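Local coordinates for U6 snRNA-associated Sm-like protein LSm8 (Schizosaccharomyces pombe, PDB 6PPN) that forms part of the nuclear LSM2-LSM8 complex, which binds U6 snRNA ending in a cyclic 2',3' phosphate and speeds U4/U6 annealing during tri-snRNP biogenesis, at residues H[3-13]-H[23-34]; H[13-21]-H[86-94]. One frame throughout, in Å; residues are numbered along the deposited sequence.

Contact 1: residues H[3-13]-H[23-34]. With nucleotides of chain A.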
loop_
_atom_site.group_PDB
_atom_site.type_symbol
_atom_site.label_atom_id
_atom_site.label_comp_id
_atom_site.label_asym_id
_atom_site.label_seq_id
_atom_site.Cartn_x
_atom_site.Cartn_y
_atom_site.Cartn_z
ATOM N N LEU H 3 -17.613 12.329 -2.251
ATOM C CA LEU H 3 -16.913 13.400 -1.548
ATOM C C LEU H 3 -17.344 14.767 -2.024
ATOM O O LEU H 3 -17.202 15.731 -1.276
ATOM C CB LEU H 3 -15.412 13.283 -1.752
ATOM C CG LEU H 3 -14.709 12.300 -0.834
ATOM C CD1 LEU H 3 -13.216 12.238 -1.191
ATOM C CD2 LEU H 3 -14.951 12.712 0.625
ATOM N N ALA H 4 -17.870 14.882 -3.243
ATOM C CA ALA H 4 -18.486 16.141 -3.636
ATOM C C ALA H 4 -19.594 16.534 -2.674
ATOM O O ALA H 4 -19.851 17.728 -2.482
ATOM C CB ALA H 4 -19.048 16.040 -5.054
ATOM N N ASP H 5 -20.236 15.553 -2.032
ATOM C CA ASP H 5 -21.259 15.859 -1.033
ATOM C C ASP H 5 -20.699 16.611 0.161
ATOM O O ASP H 5 -21.456 17.287 0.854
ATOM C CB ASP H 5 -21.898 14.575 -0.501
ATOM C CG ASP H 5 -22.663 13.832 -1.537
ATOM O OD1 ASP H 5 -22.864 14.381 -2.647
ATOM O OD2 ASP H 5 -23.118 12.707 -1.219
ATOM N N PHE H 6 -19.398 16.492 0.431
ATOM C CA PHE H 6 -18.766 17.108 1.594
ATOM C C PHE H 6 -18.061 18.430 1.285
ATOM O O PHE H 6 -17.485 19.029 2.202
ATOM C CB PHE H 6 -17.738 16.156 2.211
ATOM C CG PHE H 6 -18.306 14.865 2.716
ATOM C CD1 PHE H 6 -19.655 14.715 2.937
ATOM C CD2 PHE H 6 -17.460 13.792 2.989
ATOM C CE1 PHE H 6 -20.164 13.520 3.415
ATOM C CE2 PHE H 6 -17.956 12.592 3.476
ATOM C CZ PHE H 6 -19.329 12.453 3.682
ATOM N N MET H 7 -18.069 18.888 0.032
ATOM C CA MET H 7 -17.289 20.067 -0.348
ATOM C C MET H 7 -17.658 21.302 0.478
ATOM O O MET H 7 -18.835 21.558 0.765
ATOM C CB MET H 7 -17.494 20.370 -1.828
ATOM C CG MET H 7 -16.649 19.525 -2.749
ATOM S SD MET H 7 -14.919 19.904 -2.486
ATOM C CE MET H 7 -14.957 21.634 -2.941
ATOM N N GLU H 8 -16.632 22.078 0.847
ATOM C CA GLU H 8 -16.773 23.342 1.563
ATOM C C GLU H 8 -17.366 23.163 2.952
ATOM O O GLU H 8 -17.932 24.106 3.512
ATOM C CB GLU H 8 -17.615 24.367 0.784
ATOM C CG GLU H 8 -17.198 24.580 -0.650
ATOM C CD GLU H 8 -15.772 25.097 -0.800
ATOM O OE1 GLU H 8 -15.242 25.748 0.138
ATOM O OE2 GLU H 8 -15.168 24.815 -1.864
ATOM N N GLN H 9 -17.297 21.962 3.512
ATOM C CA GLN H 9 -17.798 21.731 4.856
ATOM C C GLN H 9 -16.693 21.149 5.725
ATOM O O GLN H 9 -15.683 20.641 5.220
ATOM C CB GLN H 9 -19.011 20.794 4.841
ATOM C CG GLN H 9 -20.151 21.316 3.980
ATOM C CD GLN H 9 -21.062 20.200 3.514
ATOM O OE1 GLN H 9 -21.945 19.746 4.255
ATOM N NE2 GLN H 9 -20.818 19.712 2.293
ATOM N N ARG H 10 -16.892 21.247 7.046
ATOM C CA ARG H 10 -15.961 20.659 8.003
ATOM C C ARG H 10 -16.004 19.150 7.885
ATOM O O ARG H 10 -17.074 18.546 7.810
ATOM C CB ARG H 10 -16.279 21.067 9.433
ATOM C CG ARG H 10 -16.115 22.548 9.690
ATOM C CD ARG H 10 -14.706 23.075 9.346
ATOM N NE ARG H 10 -13.663 22.712 10.311
ATOM C CZ ARG H 10 -12.419 23.208 10.299
ATOM N NH1 ARG H 10 -12.052 24.096 9.382
ATOM N NH2 ARG H 10 -11.530 22.822 11.212
ATOM N N VAL H 11 -14.833 18.551 7.841
ATOM C CA VAL H 11 -14.658 17.155 7.508
ATOM C C VAL H 11 -13.589 16.609 8.445
ATOM O O VAL H 11 -12.739 17.357 8.932
ATOM C CB VAL H 11 -14.273 17.092 6.020
ATOM C CG1 VAL H 11 -13.050 16.274 5.788
ATOM C CG2 VAL H 11 -15.483 16.698 5.169
ATOM N N GLN H 12 -13.635 15.311 8.728
ATOM C CA GLN H 12 -12.683 14.692 9.643
ATOM C C GLN H 12 -12.052 13.502 8.940
ATOM O O GLN H 12 -12.733 12.526 8.641
ATOM C CB GLN H 12 -13.339 14.244 10.952
ATOM C CG GLN H 12 -12.418 13.321 11.777
ATOM C CD GLN H 12 -12.963 12.987 13.158
ATOM O OE1 GLN H 12 -13.000 13.841 14.046
ATOM N NE2 GLN H 12 -13.386 11.738 13.344
ATOM N N VAL H 13 -10.749 13.563 8.711
ATOM C CA VAL H 13 -10.039 12.558 7.936
ATOM C C VAL H 13 -9.313 11.647 8.898
ATOM O O VAL H 13 -8.621 12.125 9.809
ATOM C CB VAL H 13 -9.026 13.198 6.971
ATOM C CG1 VAL H 13 -8.266 12.086 6.242
ATOM C CG2 VAL H 13 -9.724 14.130 5.964
ATOM N N GLY H 23 -10.856 19.588 8.996
ATOM C CA GLY H 23 -10.713 20.852 8.283
ATOM C C GLY H 23 -11.788 20.994 7.229
ATOM O O GLY H 23 -12.638 20.124 7.064
ATOM N N SER H 24 -11.760 22.134 6.534
ATOM C CA SER H 24 -12.724 22.383 5.470
ATOM C C SER H 24 -12.288 21.737 4.163
ATOM O O SER H 24 -11.155 21.931 3.707
ATOM C CB SER H 24 -12.913 23.877 5.293
ATOM O OG SER H 24 -13.281 24.420 6.542
ATOM N N LEU H 25 -13.180 20.956 3.556
ATOM C CA LEU H 25 -12.800 20.262 2.328
ATOM C C LEU H 25 -12.842 21.273 1.197
ATOM O O LEU H 25 -13.909 21.800 0.860
ATOM C CB LEU H 25 -13.714 19.073 2.053
ATOM C CG LEU H 25 -13.371 18.213 0.826
ATOM C CD1 LEU H 25 -11.983 17.596 1.004
ATOM C CD2 LEU H 25 -14.383 17.105 0.623
ATOM N N LYS H 26 -11.677 21.580 0.636
ATOM C CA LYS H 26 -11.616 22.520 -0.469
ATOM C C LYS H 26 -11.470 21.820 -1.808
ATOM O O LYS H 26 -11.704 22.440 -2.846
ATOM C CB LYS H 26 -10.456 23.509 -0.264
ATOM C CG LYS H 26 -10.456 24.154 1.115
ATOM C CD LYS H 26 -11.660 25.062 1.385
ATOM C CE LYS H 26 -11.681 26.305 0.548
ATOM N NZ LYS H 26 -12.934 27.125 0.804
ATOM N N GLY H 27 -11.126 20.543 -1.826
ATOM C CA GLY H 27 -11.118 19.897 -3.121
ATOM C C GLY H 27 -10.592 18.492 -3.005
ATOM O O GLY H 27 -9.982 18.166 -1.995
ATOM N N PHE H 28 -10.828 17.658 -4.021
ATOM C CA PHE H 28 -10.352 16.292 -4.036
ATOM C C PHE H 28 -10.184 15.872 -5.489
ATOM O O PHE H 28 -10.642 16.553 -6.410
ATOM C CB PHE H 28 -11.344 15.372 -3.329
ATOM C CG PHE H 28 -12.677 15.322 -3.993
ATOM C CD1 PHE H 28 -13.624 16.296 -3.735
ATOM C CD2 PHE H 28 -12.984 14.313 -4.887
ATOM C CE1 PHE H 28 -14.861 16.264 -4.355
ATOM C CE2 PHE H 28 -14.202 14.268 -5.515
ATOM C CZ PHE H 28 -15.163 15.251 -5.250
ATOM N N ASP H 29 -9.577 14.711 -5.707
ATOM C CA ASP H 29 -9.565 14.195 -7.072
ATOM C C ASP H 29 -9.793 12.683 -7.037
ATOM O O ASP H 29 -10.004 12.078 -5.980
ATOM C CB ASP H 29 -8.253 14.576 -7.776
ATOM C CG ASP H 29 -7.038 14.034 -7.052
ATOM O OD1 ASP H 29 -7.157 12.949 -6.476
ATOM O OD2 ASP H 29 -5.961 14.673 -7.032
ATOM N N HIS H 30 -9.734 12.070 -8.212
ATOM C CA HIS H 30 -10.115 10.677 -8.374
ATOM C C HIS H 30 -9.173 9.701 -7.679
ATOM O O HIS H 30 -9.427 8.485 -7.742
ATOM C CB HIS H 30 -10.158 10.325 -9.851
ATOM C CG HIS H 30 -8.796 10.314 -10.471
ATOM N ND1 HIS H 30 -8.068 11.470 -10.679
ATOM C CD2 HIS H 30 -8.004 9.290 -10.869
ATOM C CE1 HIS H 30 -6.896 11.160 -11.205
ATOM N NE2 HIS H 30 -6.831 9.844 -11.329
ATOM N N THR H 31 -8.055 10.154 -7.108
ATOM C CA THR H 31 -7.257 9.260 -6.269
ATOM C C THR H 31 -7.501 9.498 -4.797
ATOM O O THR H 31 -6.858 8.846 -3.971
ATOM C CB THR H 31 -5.763 9.418 -6.516
ATOM O OG1 THR H 31 -5.365 10.729 -6.095
ATOM C CG2 THR H 31 -5.434 9.228 -7.974
ATOM N N THR H 32 -8.430 10.391 -4.452
ATOM C CA THR H 32 -8.731 10.778 -3.076
ATOM C C THR H 32 -7.667 11.675 -2.464
ATOM O O THR H 32 -7.698 11.877 -1.246
ATOM C CB THR H 32 -8.944 9.555 -2.159
ATOM O OG1 THR H 32 -9.312 8.430 -2.962
ATOM C CG2 THR H 32 -10.095 9.776 -1.172
ATOM N N ASN H 33 -6.746 12.253 -3.253
ATOM C CA ASN H 33 -6.005 13.407 -2.747
ATOM C C ASN H 33 -7.026 14.403 -2.209
ATOM O O ASN H 33 -8.128 14.509 -2.737
ATOM C CB ASN H 33 -5.169 14.077 -3.851
ATOM C CG ASN H 33 -4.062 13.178 -4.412
ATOM O OD1 ASN H 33 -3.488 12.344 -3.707
ATOM N ND2 ASN H 33 -3.782 13.333 -5.718
ATOM N N LEU H 34 -6.696 15.087 -1.121
ATOM C CA LEU H 34 -7.633 16.032 -0.521
ATOM C C LEU H 34 -6.906 17.331 -0.217
ATOM O O LEU H 34 -5.710 17.321 0.070
ATOM C CB LEU H 34 -8.235 15.515 0.789
ATOM C CG LEU H 34 -8.800 14.105 0.807
ATOM C CD1 LEU H 34 -9.154 13.754 2.239
ATOM C CD2 LEU H 34 -10.035 14.000 -0.072
ATOM P P U A 2 -0.007 4.639 -9.025
ATOM O OP1 U A 2 -0.150 3.201 -9.394
ATOM O OP2 U A 2 -0.568 5.689 -9.913
ATOM O "O5'" U A 2 -0.644 4.978 -7.618
ATOM C "C5'" U A 2 -0.114 4.397 -6.440
ATOM C "C4'" U A 2 -0.987 4.747 -5.275
ATOM O "O4'" U A 2 -0.881 6.177 -5.036
ATOM C "C3'" U A 2 -2.474 4.465 -5.484
ATOM O "O3'" U A 2 -3.053 4.274 -4.206
ATOM C "C2'" U A 2 -2.972 5.798 -5.995
ATOM O "O2'" U A 2 -4.362 5.983 -5.854
ATOM C "C1'" U A 2 -2.166 6.750 -5.111
ATOM N N1 U A 2 -2.049 8.114 -5.628
ATOM C C2 U A 2 -2.441 9.147 -4.799
ATOM O O2 U A 2 -2.846 8.975 -3.640
ATOM N N3 U A 2 -2.317 10.393 -5.364
ATOM C C4 U A 2 -1.854 10.699 -6.635
ATOM O O4 U A 2 -1.796 11.873 -7.025
ATOM C C5 U A 2 -1.483 9.568 -7.420
ATOM C C6 U A 2 -1.601 8.343 -6.904
ATOM P P U A 3 -3.104 2.826 -3.546
ATOM O OP1 U A 3 -3.586 2.916 -2.141
ATOM O OP2 U A 3 -1.801 2.144 -3.730
ATOM O "O5'" U A 3 -4.180 2.133 -4.480
ATOM C "C5'" U A 3 -4.703 0.875 -4.202
ATOM C "C4'" U A 3 -6.060 0.789 -4.810
ATOM O "O4'" U A 3 -6.865 1.867 -4.314
ATOM C "C3'" U A 3 -6.149 0.912 -6.329
ATOM O "O3'" U A 3 -6.235 -0.351 -6.950
ATOM C "C2'" U A 3 -7.452 1.679 -6.576
ATOM O "O2'" U A 3 -8.397 0.781 -7.139
ATOM C "C1'" U A 3 -7.936 2.019 -5.163
ATOM N N1 U A 3 -8.556 3.348 -5.062
ATOM C C2 U A 3 -9.556 3.433 -4.150
ATOM O O2 U A 3 -9.802 2.491 -3.406
ATOM N N3 U A 3 -10.179 4.663 -4.113
ATOM C C4 U A 3 -9.915 5.749 -4.919
ATOM O O4 U A 3 -10.574 6.795 -4.806
ATOM C C5 U A 3 -8.878 5.548 -5.861
ATOM C C6 U A 3 -8.245 4.384 -5.888
#
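Leu3 sets its CB squarely over the Phe28 ring, 3.8 Å from the ring centroid and 2° off the normal, a CH-pi contact at the apolar centre. At the leucine's other end, the Leu3 and Leu34 side chains cross at about a right angle, with Leu3 CD1 3.8 Å from Leu34 CD2, while the other branch of Leu34, CD1, meets Val13 CG2 tip to tip. Met7 approaches the same ring from its edge, SD lying 5.2 Å from the Phe28 centroid in a Met-aromatic contact. Bends at chi2 (-65°) and chi3 (-61°) fold the methionine back, bringing CE within 3.4 Å of Lys26 O. Leu25 CD2 packs on Phe6 CB.

Outside this core, Val11 and Gly23 form a hydrogen-bonded pair of the first Sm-fold hairpin, and Leu25 O and N hydrogen-bond to Glu8 N and Gln9 O in the turn leading into it. On the sheet face carrying Arg10 and Ser24, the Arg10 guanidinium lies flat over Gly23 CA; its NH1 donates to Ser24 OG at 3.1 Å and its NH2 to Asp38 O. The salt bridge from Lys26 NZ to the syn lone pair of Glu8 OE1 spans 2.8 Å.

At the RNA end, Asn33 pairs with U2 of chain A: ND2 donates to O4 at 2.8 Å, and OD1 accepts from N3 at 2.8 Å. Asp29 OD2 takes a hydrogen bond from Asn33 ND2 and Gly62 N donates to Asn33 OD1, so each end of the amide is gripped twice and its rotation is fixed. The example illustrates a principle: an amide fixed by protein partners reads uracil through complementary donor and acceptor.

Contact 2: residues H[13-21]-H[86-94]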
loop_
_atom_site.group_PDB
_atom_site.type_symbol
_atom_site.label_atom_id
_atom_site.label_comp_id
_atom_site.label_asym_id
_atom_site.label_seq_id
_atom_site.Cartn_x
_atom_site.Cartn_y
_atom_site.Cartn_z
ATOM N N VAL H 13 -10.749 13.563 8.711
ATOM C CA VAL H 13 -10.039 12.558 7.936
ATOM C C VAL H 13 -9.313 11.647 8.898
ATOM O O VAL H 13 -8.621 12.125 9.809
ATOM C CB VAL H 13 -9.026 13.198 6.971
ATOM C CG1 VAL H 13 -8.266 12.086 6.242
ATOM C CG2 VAL H 13 -9.724 14.130 5.964
ATOM N N ILE H 14 -9.464 10.342 8.697
ATOM C CA ILE H 14 -8.659 9.337 9.374
ATOM C C ILE H 14 -7.686 8.797 8.342
ATOM O O ILE H 14 -8.115 8.283 7.297
ATOM C CB ILE H 14 -9.505 8.193 9.935
ATOM C CG1 ILE H 14 -10.663 8.746 10.741
ATOM C CG2 ILE H 14 -8.633 7.314 10.799
ATOM C CD1 ILE H 14 -10.231 9.214 12.001
ATOM N N THR H 15 -6.393 8.881 8.641
ATOM C CA THR H 15 -5.354 8.462 7.717
ATOM C C THR H 15 -4.858 7.067 8.063
ATOM O O THR H 15 -5.191 6.493 9.113
ATOM C CB THR H 15 -4.200 9.457 7.749
ATOM O OG1 THR H 15 -3.708 9.535 9.071
ATOM C CG2 THR H 15 -4.681 10.815 7.413
ATOM N N ASN H 16 -4.051 6.507 7.151
ATOM C CA ASN H 16 -3.600 5.131 7.338
ATOM C C ASN H 16 -2.675 4.981 8.532
ATOM O O ASN H 16 -2.538 3.862 9.046
ATOM C CB ASN H 16 -2.913 4.609 6.074
ATOM C CG ASN H 16 -3.902 4.362 4.935
ATOM O OD1 ASN H 16 -5.101 4.648 5.057
ATOM N ND2 ASN H 16 -3.411 3.795 3.840
ATOM N N ASP H 17 -2.020 6.057 8.978
ATOM C CA ASP H 17 -1.184 5.999 10.170
ATOM C C ASP H 17 -1.966 6.339 11.428
ATOM O O ASP H 17 -1.359 6.536 12.486
ATOM C CB ASP H 17 0.036 6.924 10.039
ATOM C CG ASP H 17 -0.335 8.339 9.607
ATOM O OD1 ASP H 17 -1.540 8.653 9.560
ATOM O OD2 ASP H 17 0.582 9.154 9.327
ATOM N N GLY H 18 -3.297 6.366 11.355
ATOM C CA GLY H 18 -4.110 6.515 12.552
ATOM C C GLY H 18 -4.357 7.943 12.985
ATOM O O GLY H 18 -4.961 8.159 14.039
ATOM N N ARG H 19 -3.953 8.928 12.199
ATOM C CA ARG H 19 -4.092 10.293 12.672
ATOM C C ARG H 19 -5.481 10.809 12.328
ATOM O O ARG H 19 -6.146 10.304 11.430
ATOM C CB ARG H 19 -3.028 11.214 12.053
ATOM C CG ARG H 19 -1.683 11.129 12.721
ATOM C CD ARG H 19 -0.549 10.834 11.780
ATOM N NE ARG H 19 0.061 11.994 11.132
ATOM C CZ ARG H 19 1.379 12.189 11.056
ATOM N NH1 ARG H 19 1.863 13.253 10.438
ATOM N NH2 ARG H 19 2.221 11.325 11.617
ATOM N N VAL H 20 -5.926 11.810 13.083
ATOM C CA VAL H 20 -7.258 12.386 12.943
ATOM C C VAL H 20 -7.050 13.855 12.609
ATOM O O VAL H 20 -6.479 14.589 13.420
ATOM C CB VAL H 20 -8.072 12.231 14.239
ATOM C CG1 VAL H 20 -9.444 12.906 14.099
ATOM C CG2 VAL H 20 -8.246 10.751 14.573
ATOM N N VAL H 21 -7.464 14.296 11.420
ATOM C CA VAL H 21 -7.304 15.715 11.109
ATOM C C VAL H 21 -8.607 16.281 10.576
ATOM O O VAL H 21 -9.249 15.688 9.711
ATOM C CB VAL H 21 -6.133 16.002 10.127
ATOM C CG1 VAL H 21 -4.906 15.150 10.463
ATOM C CG2 VAL H 21 -6.519 15.826 8.725
ATOM N N GLY H 86 -9.531 8.012 24.638
ATOM C CA GLY H 86 -9.814 6.941 23.705
ATOM C C GLY H 86 -8.521 6.271 23.315
ATOM O O GLY H 86 -7.426 6.722 23.663
ATOM N N GLU H 87 -8.659 5.157 22.623
ATOM C CA GLU H 87 -7.476 4.444 22.193
ATOM C C GLU H 87 -6.942 5.084 20.928
ATOM O O GLU H 87 -7.693 5.688 20.154
ATOM C CB GLU H 87 -7.813 2.978 21.956
ATOM C CG GLU H 87 -8.277 2.335 23.226
ATOM C CD GLU H 87 -8.380 0.853 23.131
ATOM O OE1 GLU H 87 -8.927 0.247 24.074
ATOM O OE2 GLU H 87 -7.915 0.294 22.119
ATOM N N ALA H 88 -5.634 4.964 20.723
ATOM C CA ALA H 88 -5.065 5.375 19.450
ATOM C C ALA H 88 -5.683 4.543 18.346
ATOM O O ALA H 88 -5.789 3.320 18.461
ATOM C CB ALA H 88 -3.555 5.172 19.449
ATOM N N ILE H 89 -6.058 5.194 17.259
ATOM C CA ILE H 89 -6.567 4.428 16.117
ATOM C C ILE H 89 -5.424 3.619 15.508
ATOM O O ILE H 89 -4.313 4.158 15.326
ATOM C CB ILE H 89 -7.203 5.371 15.095
ATOM C CG1 ILE H 89 -8.380 6.101 15.749
ATOM C CG2 ILE H 89 -7.634 4.613 13.850
ATOM C CD1 ILE H 89 -9.216 6.904 14.784
ATOM N N PRO H 90 -5.609 2.339 15.222
ATOM C CA PRO H 90 -4.494 1.535 14.698
ATOM C C PRO H 90 -4.096 1.930 13.286
ATOM O O PRO H 90 -4.841 2.574 12.546
ATOM C CB PRO H 90 -5.049 0.116 14.725
ATOM C CG PRO H 90 -6.110 0.150 15.822
ATOM C CD PRO H 90 -6.749 1.493 15.645
ATOM N N ASP H 91 -2.875 1.545 12.917
ATOM C CA ASP H 91 -2.424 1.759 11.542
ATOM C C ASP H 91 -3.174 0.841 10.581
ATOM O O ASP H 91 -3.511 -0.299 10.907
ATOM C CB ASP H 91 -0.932 1.459 11.409
ATOM C CG ASP H 91 -0.047 2.535 12.043
ATOM O OD1 ASP H 91 -0.570 3.530 12.604
ATOM O OD2 ASP H 91 1.188 2.396 11.949
ATOM N N VAL H 92 -3.369 1.313 9.361
ATOM C CA VAL H 92 -3.801 0.401 8.319
ATOM C C VAL H 92 -2.676 -0.576 8.034
ATOM O O VAL H 92 -1.513 -0.180 7.883
ATOM C CB VAL H 92 -4.177 1.166 7.046
ATOM C CG1 VAL H 92 -4.341 0.187 5.903
ATOM C CG2 VAL H 92 -5.457 1.932 7.256
ATOM N N VAL H 93 -3.001 -1.858 8.032
ATOM C CA VAL H 93 -2.073 -2.908 7.661
ATOM C C VAL H 93 -2.558 -3.477 6.340
ATOM O O VAL H 93 -3.642 -4.072 6.278
ATOM C CB VAL H 93 -2.003 -4.000 8.728
ATOM C CG1 VAL H 93 -1.208 -5.160 8.208
ATOM C CG2 VAL H 93 -1.387 -3.438 9.990
ATOM N N HIS H 94 -1.759 -3.325 5.291
ATOM C CA HIS H 94 -2.155 -3.855 3.993
ATOM C C HIS H 94 -1.808 -5.320 3.913
ATOM O O HIS H 94 -2.502 -6.076 3.232
ATOM C CB HIS H 94 -1.473 -3.111 2.868
ATOM C CG HIS H 94 -1.721 -1.640 2.887
ATOM N ND1 HIS H 94 -2.937 -1.087 2.538
ATOM C CD2 HIS H 94 -0.902 -0.603 3.183
ATOM C CE1 HIS H 94 -2.862 0.227 2.641
ATOM N NE2 HIS H 94 -1.636 0.548 3.025
ATOM O OXT HIS H 94 -0.855 -5.765 4.555
HETATM O O HOH W 1 -6.040 3.943 10.574
#
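Ile89 crosses Ile14 and Val20 at about right angles, its CD1 reaching 3.8 Å from Ile14 CD1 and 4.0 Å from Val20 CG2, where the C-terminal tail packs on the first hairpin of the Sm fold. The type I turn from Thr15 to Gly18 joins the two strands, and the tail runs past it as an extended chain. Gly18 sits against Ile89 O; any CB there would clash with that oxygen.

Earlier in the turn, Asn16 and Val92 lie obliquely to one another. With CG anti to its own carbonyl carbon (chi1 -71°), Asn16 places its amide alongside the valine, OD1 lying 3.5 Å from Val92 CG2. Its ND2 then comes to the edge of the His94 ring, the amide and ring planes 63° apart, while Val92 CG1 lies over one face of that imidazole, toward its rim. With an alanine here the amide would be gone, which would probably leave a gap beside Val92 CG2 and the edge of the His94 ring without its neighbour.

One direct backbone hydrogen bond joins tail and turn: Val92 N donates to Asn16 O at 2.7 Å, in the carbonyl plane. A water molecule adds a second link, donating to both Thr15 O, at 3.1 Å, and Pro90 O, at 2.7 Å.

In the fold
Contacts 1 and 2 use the same hairpin, strands 10-15 and 20-28, at different levels: contact 1 joins the N-terminal segment and first strand to the second strand and the loop beyond it, whereas contact 2 brings the C-terminal tail to the turn. Their centres lie 18 Å apart. They share Val13, and they touch where Gln12 CD packs 3.6 Å from Val20 CG1. Uridines U2 and U3 of chain A lie at the 29-33 loop of contact 1; the nearest atom of contact 2 is about 6 Å from the RNA. Both contacts also border other proteins of the seven-chain assembly, which meet Gln12 and Lys26 in one and Glu87 and Val93 in the other.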